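Local coordinates for diphosphomevalonate decarboxylase, putative (Trypanosoma brucei, PDB 2HKE), which probably catalyses the ATP-dependent decarboxylation of (R)-5-diphosphomevalonate to isopentenyl diphosphate, a precursor of isoprenoids and sterols, at residues Thr134-Ser146 and Trp158-Ala171. The protein carries 1 engineered substitution. Numbering follows the deposited sequence.
With SO4 (sulfate ion), chain C.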
ATOM      1  N   THR A 134     -13.230 -18.507  -4.837  1.00 23.64           N
ATOM      2  CA  THR A 134     -13.128 -17.235  -4.125  0.50 24.30           C
ATOM      3  C   THR A 134     -12.318 -16.231  -4.956  1.00 24.79           C
ATOM      4  O   THR A 134     -11.514 -16.610  -5.777  1.00 26.28           O
ATOM      5  CB  THR A 134     -12.577 -17.432  -2.689  0.50 23.96           C
ATOM      6  OG1 THR A 134     -12.543 -16.161  -2.034  0.50 24.43           O
ATOM      7  CG2 THR A 134     -11.191 -17.970  -2.716  0.50 21.52           C
ATOM      8  N   ASN A 135     -12.561 -14.936  -4.753  1.00 25.56           N
ATOM      9  CA  ASN A 135     -11.827 -13.958  -5.517  1.00 25.12           C
ATOM     10  C   ASN A 135     -10.540 -13.530  -4.804  1.00 23.16           C
ATOM     11  O   ASN A 135     -10.411 -13.670  -3.575  1.00 22.77           O
ATOM     12  CB  ASN A 135     -12.696 -12.760  -5.907  1.00 26.99           C
ATOM     13  CG  ASN A 135     -13.222 -12.013  -4.706  1.00 30.66           C
ATOM     14  OD1 ASN A 135     -12.491 -11.282  -4.021  1.00 28.60           O
ATOM     15  ND2 ASN A 135     -14.507 -12.215  -4.430  1.00 37.21           N
ATOM     16  N   VAL A 136      -9.597 -13.041  -5.596  1.00 23.76           N
ATOM     17  CA  VAL A 136      -8.296 -12.724  -5.099  1.00 22.91           C
ATOM     18  C   VAL A 136      -8.417 -11.740  -3.940  1.00 22.59           C
ATOM     19  O   VAL A 136      -7.698 -11.892  -2.927  1.00 21.47           O
ATOM     20  CB  VAL A 136      -7.375 -12.159  -6.210  1.00 24.64           C
ATOM     21  CG1 VAL A 136      -6.098 -11.498  -5.586  1.00 22.65           C
ATOM     22  CG2 VAL A 136      -7.015 -13.281  -7.201  1.00 22.44           C
ATOM     23  N   SER A 137      -9.247 -10.721  -4.132  1.00 21.91           N
ATOM     24  CA  SER A 137      -9.364  -9.659  -3.130  1.00 22.20           C
ATOM     25  C   SER A 137      -9.833 -10.192  -1.758  1.00 21.57           C
ATOM     26  O   SER A 137      -9.215  -9.893  -0.717  1.00 20.00           O
ATOM     27  CB  SER A 137     -10.236  -8.528  -3.657  1.00 22.16           C
ATOM     28  OG  SER A 137     -10.401  -7.522  -2.699  1.00 23.11           O
ATOM     29  N   MET A 138     -10.911 -10.998  -1.729  1.00 21.93           N
ATOM     30  CA  MET A 138     -11.419 -11.505  -0.461  1.00 23.94           C
ATOM     31  C   MET A 138     -10.515 -12.480   0.243  1.00 22.84           C
ATOM     32  O   MET A 138     -10.461 -12.479   1.472  1.00 22.43           O
ATOM     33  CB  MET A 138     -12.819 -12.103  -0.634  1.00 24.53           C
ATOM     34  CG  MET A 138     -13.839 -11.003  -0.959  1.00 28.09           C
ATOM     35  SD  MET A 138     -15.523 -11.705  -1.136  1.00 36.55           S
ATOM     36  CE  MET A 138     -15.344 -13.086  -0.009  1.00 33.48           C
ATOM     37  N   LEU A 139      -9.781 -13.290  -0.503  1.00 21.45           N
ATOM     38  CA  LEU A 139      -8.805 -14.169   0.161  1.00 21.03           C
ATOM     39  C   LEU A 139      -7.607 -13.385   0.688  1.00 19.65           C
ATOM     40  O   LEU A 139      -7.105 -13.657   1.771  1.00 20.14           O
ATOM     41  CB  LEU A 139      -8.348 -15.239  -0.823  1.00 20.91           C
ATOM     42  CG  LEU A 139      -7.535 -16.323  -0.176  1.00 22.26           C
ATOM     43  CD1 LEU A 139      -8.336 -17.088   0.837  1.00 24.43           C
ATOM     44  CD2 LEU A 139      -6.930 -17.244  -1.269  1.00 22.88           C
ATOM     45  N   ALA A 140      -7.136 -12.419  -0.092  1.00 19.07           N
ATOM     46  CA  ALA A 140      -6.019 -11.562   0.295  1.00 18.75           C
ATOM     47  C   ALA A 140      -6.357 -10.813   1.599  1.00 18.11           C
ATOM     48  O   ALA A 140      -5.509 -10.697   2.457  1.00 17.31           O
ATOM     49  CB  ALA A 140      -5.712 -10.579  -0.819  1.00 17.83           C
ATOM     50  N   ARG A 141      -7.621 -10.389   1.735  1.00 17.73           N
ATOM     51  CA  ARG A 141      -8.135  -9.640   2.903  1.00 18.05           C
ATOM     52  C   ARG A 141      -7.929 -10.402   4.182  1.00 17.63           C
ATOM     53  O   ARG A 141      -7.575  -9.825   5.219  1.00 18.93           O
ATOM     54  CB  ARG A 141      -9.635  -9.385   2.707  1.00 17.60           C
ATOM     55  CG  ARG A 141     -10.185  -8.333   3.621  1.00 18.62           C
ATOM     56  CD  ARG A 141     -11.686  -8.384   3.726  1.00 17.30           C
ATOM     57  NE  ARG A 141     -12.116  -9.545   4.487  1.00 16.96           N
ATOM     58  CZ  ARG A 141     -12.967 -10.475   4.097  1.00 18.81           C
ATOM     59  NH1 ARG A 141     -13.619 -10.389   2.939  1.00 20.82           N
ATOM     60  NH2 ARG A 141     -13.289 -11.434   4.927  1.00 21.09           N
ATOM     61  N   LEU A 142      -8.106 -11.726   4.106  1.00 18.60           N
ATOM     62  CA  LEU A 142      -7.855 -12.605   5.258  1.00 18.60           C
ATOM     63  C   LEU A 142      -6.409 -12.576   5.772  1.00 19.66           C
ATOM     64  O   LEU A 142      -6.150 -12.905   6.925  1.00 22.87           O
ATOM     65  CB  LEU A 142      -8.234 -14.053   4.920  1.00 17.71           C
ATOM     66  CG  LEU A 142      -9.747 -14.251   4.786  1.00 18.04           C
ATOM     67  CD1 LEU A 142     -10.020 -15.699   4.301  1.00 19.71           C
ATOM     68  CD2 LEU A 142     -10.577 -13.946   6.066  1.00 19.87           C
ATOM     69  N   GLY A 143      -5.477 -12.342   4.862  1.00 20.39           N
ATOM     70  CA  GLY A 143      -4.080 -12.297   5.160  1.00 19.64           C
ATOM     71  C   GLY A 143      -3.707 -10.941   5.668  1.00 21.13           C
ATOM     72  O   GLY A 143      -3.032 -10.864   6.670  1.00 22.24           O
ATOM     73  N   SER A 144      -4.138  -9.886   4.977  1.00 20.65           N
ATOM     74  CA  SER A 144      -3.921  -8.492   5.412  1.00 21.79           C
ATOM     75  C   SER A 144      -4.981  -7.629   4.776  1.00 21.22           C
ATOM     76  O   SER A 144      -5.248  -7.707   3.581  1.00 20.39           O
ATOM     77  CB  SER A 144      -2.530  -7.933   5.008  1.00 23.37           C
ATOM     78  OG  SER A 144      -2.407  -6.624   5.502  1.00 29.77           O
ATOM     79  N   GLY A 145      -5.562  -6.728   5.543  1.00 20.19           N
ATOM     80  CA  GLY A 145      -6.624  -5.908   4.979  1.00 20.90           C
ATOM     81  C   GLY A 145      -6.182  -5.138   3.752  1.00 20.93           C
ATOM     82  O   GLY A 145      -6.827  -5.198   2.709  1.00 21.67           O
ATOM     83  N   SER A 146      -5.044  -4.465   3.827  1.00 20.12           N
ATOM     84  CA  SER A 146      -4.631  -3.650   2.684  1.00 20.38           C
ATOM     85  C   SER A 146      -4.257  -4.519   1.465  1.00 18.90           C
ATOM     86  O   SER A 146      -4.313  -4.036   0.349  1.00 18.92           O
ATOM     87  CB  SER A 146      -3.528  -2.699   3.122  1.00 21.45           C
ATOM     88  OG  SER A 146      -2.307  -3.352   3.099  1.00 29.65           O
ATOM     89  N   TRP A 158     -11.753  -0.375  -1.095  1.00 17.42           N
ATOM     90  CA  TRP A 158     -12.094  -1.499  -0.270  1.00 17.81           C
ATOM     91  C   TRP A 158     -13.442  -1.142   0.344  1.00 19.46           C
ATOM     92  O   TRP A 158     -13.528  -0.206   1.180  1.00 19.04           O
ATOM     93  CB  TRP A 158     -11.023  -1.681   0.848  1.00 18.28           C
ATOM     94  CG  TRP A 158     -11.272  -2.815   1.764  1.00 17.51           C
ATOM     95  CD1 TRP A 158     -12.285  -3.737   1.685  1.00 18.84           C
ATOM     96  CD2 TRP A 158     -10.534  -3.136   2.949  1.00 17.97           C
ATOM     97  NE1 TRP A 158     -12.206  -4.621   2.739  1.00 18.96           N
ATOM     98  CE2 TRP A 158     -11.139  -4.282   3.521  1.00 18.27           C
ATOM     99  CE3 TRP A 158      -9.403  -2.596   3.559  1.00 18.85           C
ATOM    100  CZ2 TRP A 158     -10.673  -4.870   4.689  1.00 17.99           C
ATOM    101  CZ3 TRP A 158      -8.947  -3.196   4.756  1.00 19.63           C
ATOM    102  CH2 TRP A 158      -9.586  -4.334   5.271  1.00 19.00           C
ATOM    103  N   ASN A 159     -14.485  -1.817  -0.128  1.00 20.48           N
ATOM    104  CA  ASN A 159     -15.827  -1.683   0.387  1.00 21.28           C
ATOM    105  C   ASN A 159     -15.941  -2.413   1.726  1.00 21.68           C
ATOM    106  O   ASN A 159     -15.684  -3.599   1.811  1.00 20.27           O
ATOM    107  CB  ASN A 159     -16.853  -2.232  -0.634  1.00 22.25           C
ATOM    108  CG  ASN A 159     -16.706  -1.603  -1.967  1.00 22.12           C
ATOM    109  OD1 ASN A 159     -17.133  -0.468  -2.172  1.00 23.15           O
ATOM    110  ND2 ASN A 159     -15.976  -2.265  -2.846  1.00 23.84           N
ATOM    111  N   LYS A 160     -16.338  -1.701   2.785  1.00 22.64           N
ATOM    112  CA  LYS A 160     -16.410  -2.308   4.120  1.00 23.08           C
ATOM    113  C   LYS A 160     -17.420  -3.427   4.262  1.00 22.65           C
ATOM    114  O   LYS A 160     -17.203  -4.358   5.029  1.00 21.73           O
ATOM    115  CB  LYS A 160     -16.646  -1.265   5.221  1.00 24.82           C
ATOM    116  CG  LYS A 160     -17.919  -0.549   5.177  1.00 25.43           C
ATOM    117  CD  LYS A 160     -17.973   0.361   6.422  1.00 26.44           C
ATOM    118  CE  LYS A 160     -18.964   1.436   6.192  1.00 32.17           C
ATOM    119  NZ  LYS A 160     -20.296   0.853   5.955  1.00 36.35           N
ATOM    120  N   GLY A 161     -18.486  -3.362   3.477  1.00 23.68           N
ATOM    121  CA  GLY A 161     -19.549  -4.361   3.574  1.00 24.37           C
ATOM    122  C   GLY A 161     -20.369  -4.179   4.841  1.00 26.52           C
ATOM    123  O   GLY A 161     -20.037  -3.369   5.754  1.00 25.30           O
ATOM    124  N   GLU A 162     -21.471  -4.901   4.881  1.00 28.66           N
ATOM    125  CA  GLU A 162     -22.295  -4.929   6.076  1.00 31.93           C
ATOM    126  C   GLU A 162     -22.588  -6.335   6.611  1.00 31.56           C
ATOM    127  O   GLU A 162     -23.137  -6.474   7.698  1.00 32.11           O
ATOM    128  CB  GLU A 162     -23.593  -4.162   5.801  1.00 32.12           C
ATOM    129  CG  GLU A 162     -24.400  -4.646   4.618  1.00 35.98           C
ATOM    130  CD  GLU A 162     -25.731  -3.886   4.456  1.00 38.18           C
ATOM    131  OE1 GLU A 162     -25.855  -2.778   5.013  1.00 46.72           O
ATOM    132  OE2 GLU A 162     -26.646  -4.392   3.754  1.00 45.03           O
ATOM    133  N   LYS A 163     -22.164  -7.373   5.894  1.00 31.63           N
ATOM    134  CA  LYS A 163     -22.460  -8.746   6.280  1.00 32.11           C
ATOM    135  C   LYS A 163     -21.424  -9.301   7.246  1.00 31.73           C
ATOM    136  O   LYS A 163     -20.194  -9.245   6.988  1.00 30.30           O
ATOM    137  CB  LYS A 163     -22.555  -9.634   5.038  1.00 33.00           C
ATOM    138  CG  LYS A 163     -23.696  -9.216   4.126  1.00 34.88           C
ATOM    139  CD  LYS A 163     -23.810 -10.104   2.876  1.00 35.51           C
ATOM    140  CE  LYS A 163     -25.057  -9.708   2.075  1.00 39.72           C
ATOM    141  NZ  LYS A 163     -25.292 -10.628   0.920  1.00 41.07           N
ATOM    142  N   PRO A 164     -21.897  -9.805   8.397  1.00 31.19           N
ATOM    143  CA  PRO A 164     -20.980 -10.347   9.393  1.00 30.87           C
ATOM    144  C   PRO A 164     -20.090 -11.478   8.926  1.00 29.57           C
ATOM    145  O   PRO A 164     -19.047 -11.699   9.536  1.00 27.94           O
ATOM    146  CB  PRO A 164     -21.925 -10.839  10.512  1.00 31.69           C
ATOM    147  CG  PRO A 164     -23.090 -10.004  10.378  1.00 33.31           C
ATOM    148  CD  PRO A 164     -23.282  -9.818   8.901  1.00 31.63           C
ATOM    149  N   ASP A 165     -20.491 -12.184   7.865  1.00 29.28           N
ATOM    150  CA  ASP A 165     -19.623 -13.232   7.323  1.00 29.26           C
ATOM    151  C   ASP A 165     -18.542 -12.742   6.341  1.00 27.60           C
ATOM    152  O   ASP A 165     -17.731 -13.529   5.877  1.00 26.21           O
ATOM    153  CB  ASP A 165     -20.430 -14.356   6.686  1.00 30.47           C
ATOM    154  CG  ASP A 165     -21.113 -13.965   5.383  1.00 32.45           C
ATOM    155  OD1 ASP A 165     -21.056 -12.802   4.927  1.00 29.54           O
ATOM    156  OD2 ASP A 165     -21.746 -14.884   4.787  1.00 37.50           O
ATOM    157  N   GLY A 166     -18.557 -11.459   6.027  1.00 27.61           N
ATOM    158  CA  GLY A 166     -17.511 -10.854   5.206  1.00 27.71           C
ATOM    159  C   GLY A 166     -17.747 -11.001   3.699  1.00 27.52           C
ATOM    160  O   GLY A 166     -16.910 -10.585   2.905  1.00 26.79           O
ATOM    161  N   SER A 167     -18.900 -11.576   3.306  1.00 26.48           N
ATOM    162  CA  SER A 167     -19.159 -11.913   1.896  1.00 27.57           C
ATOM    163  C   SER A 167     -19.329 -10.704   0.989  1.00 26.80           C
ATOM    164  O   SER A 167     -19.274 -10.850  -0.230  1.00 29.31           O
ATOM    165  CB  SER A 167     -20.372 -12.860   1.771  1.00 27.59           C
ATOM    166  OG  SER A 167     -21.514 -12.188   2.230  1.00 29.45           O
ATOM    167  N   ASP A 168     -19.507  -9.512   1.552  1.00 25.51           N
ATOM    168  CA  ASP A 168     -19.515  -8.275   0.789  1.00 25.32           C
ATOM    169  C   ASP A 168     -18.359  -7.316   1.153  1.00 23.41           C
ATOM    170  O   ASP A 168     -18.357  -6.150   0.787  1.00 24.17           O
ATOM    171  CB  ASP A 168     -20.854  -7.560   0.929  1.00 25.19           C
ATOM    172  CG  ASP A 168     -21.158  -7.128   2.345  1.00 26.17           C
ATOM    173  OD1 ASP A 168     -20.471  -7.565   3.290  1.00 26.49           O
ATOM    174  OD2 ASP A 168     -22.135  -6.353   2.521  1.00 27.96           O
ATOM    175  N   CYS A 169     -17.392  -7.816   1.898  1.00 22.54           N
ATOM    176  CA  CYS A 169     -16.249  -7.007   2.292  1.00 22.24           C
ATOM    177  C   CYS A 169     -15.105  -7.269   1.287  1.00 22.38           C
ATOM    178  O   CYS A 169     -14.366  -8.273   1.370  1.00 21.91           O
ATOM    179  CB  CYS A 169     -15.854  -7.355   3.723  1.00 22.51           C
ATOM    180  SG  CYS A 169     -14.540  -6.392   4.412  1.00 20.44           S
ATOM    181  N   VAL A 170     -14.983  -6.382   0.312  1.00 21.99           N
ATOM    182  CA  VAL A 170     -14.199  -6.691  -0.869  1.00 21.25           C
ATOM    183  C   VAL A 170     -13.775  -5.423  -1.571  1.00 20.38           C
ATOM    184  O   VAL A 170     -14.430  -4.404  -1.436  1.00 20.42           O
ATOM    185  CB  VAL A 170     -15.043  -7.575  -1.815  1.00 22.46           C
ATOM    186  CG1 VAL A 170     -16.217  -6.749  -2.360  1.00 23.04           C
ATOM    187  CG2 VAL A 170     -14.165  -8.224  -2.953  1.00 23.36           C
ATOM    188  N   ALA A 171     -12.679  -5.492  -2.338  1.00 19.22           N
ATOM    189  CA  ALA A 171     -12.202  -4.347  -3.067  1.00 19.37           C
ATOM    190  C   ALA A 171     -12.821  -4.380  -4.449  1.00 20.16           C
ATOM    191  O   ALA A 171     -13.073  -5.470  -4.982  1.00 20.13           O
ATOM    192  CB  ALA A 171     -10.688  -4.317  -3.209  1.00 18.50           C
TER
HETATM  193  S   SO4 C 381      -4.161  -5.949   9.046  1.00 23.93           S
HETATM  194  O1  SO4 C 381      -4.402  -6.184  10.456  1.00 24.28           O
HETATM  195  O2  SO4 C 381      -3.557  -4.651   8.861  1.00 24.08           O
HETATM  196  O3  SO4 C 381      -3.250  -6.959   8.518  1.00 22.99           O
HETATM  197  O4  SO4 C 381      -5.432  -5.970   8.318  1.00 23.69           O
HETATM  198  O   HOH W   1     -15.331 -13.527   4.391  1.00 40.50           O
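Arg141 NH1 donates to Cys169 O at 2.7 Å, in the carbonyl plane but 23° out of the guanidinium plane. This bond joins helix 136-143 to the hairpin of strands 155-159 and 170-175. The arginine chain leaves with CG anti to the backbone N (chi1 -164°). On the way, CG passes the Trp158 ring, 3.7 Å from CZ2, and CD rests against Cys169 SG. Guanidinium and indole planes are 11° apart, but it is the aliphatic CG and CD that touch the indole. Gly145 packs on the same indole: its CA is 3.4 Å from Trp158 CH2, and its O sits over one face. Nearer the helix start, Met138 CG presses tightly on Val170 CG2 at 3.4 Å. Ala171 N donates to Ser137 OG at 3.1 Å, and that hydroxyl is also hydrogen-bonded to Cys148 O.

In the second shell, Asn135 caps the helix by accepting from Met138 N. Trp158 NE1 makes a weak hydrogen bond to Cys169 SG, and Tyr19 meets the indole edge-to-face. Arg141 NH2 binds Leu29 O and a water that bridges to Asp165 O. Gly145 N donates to a sulfate, probably from the crystallisation liquor, which Lys22, Tyr19, Thr200 and Arg77 also bind.

Within the N-terminal domain of this GHMP kinase-like fold, bonds from NH1 and NH2 probably hold the guanidinium in one rotation and help offset its charge.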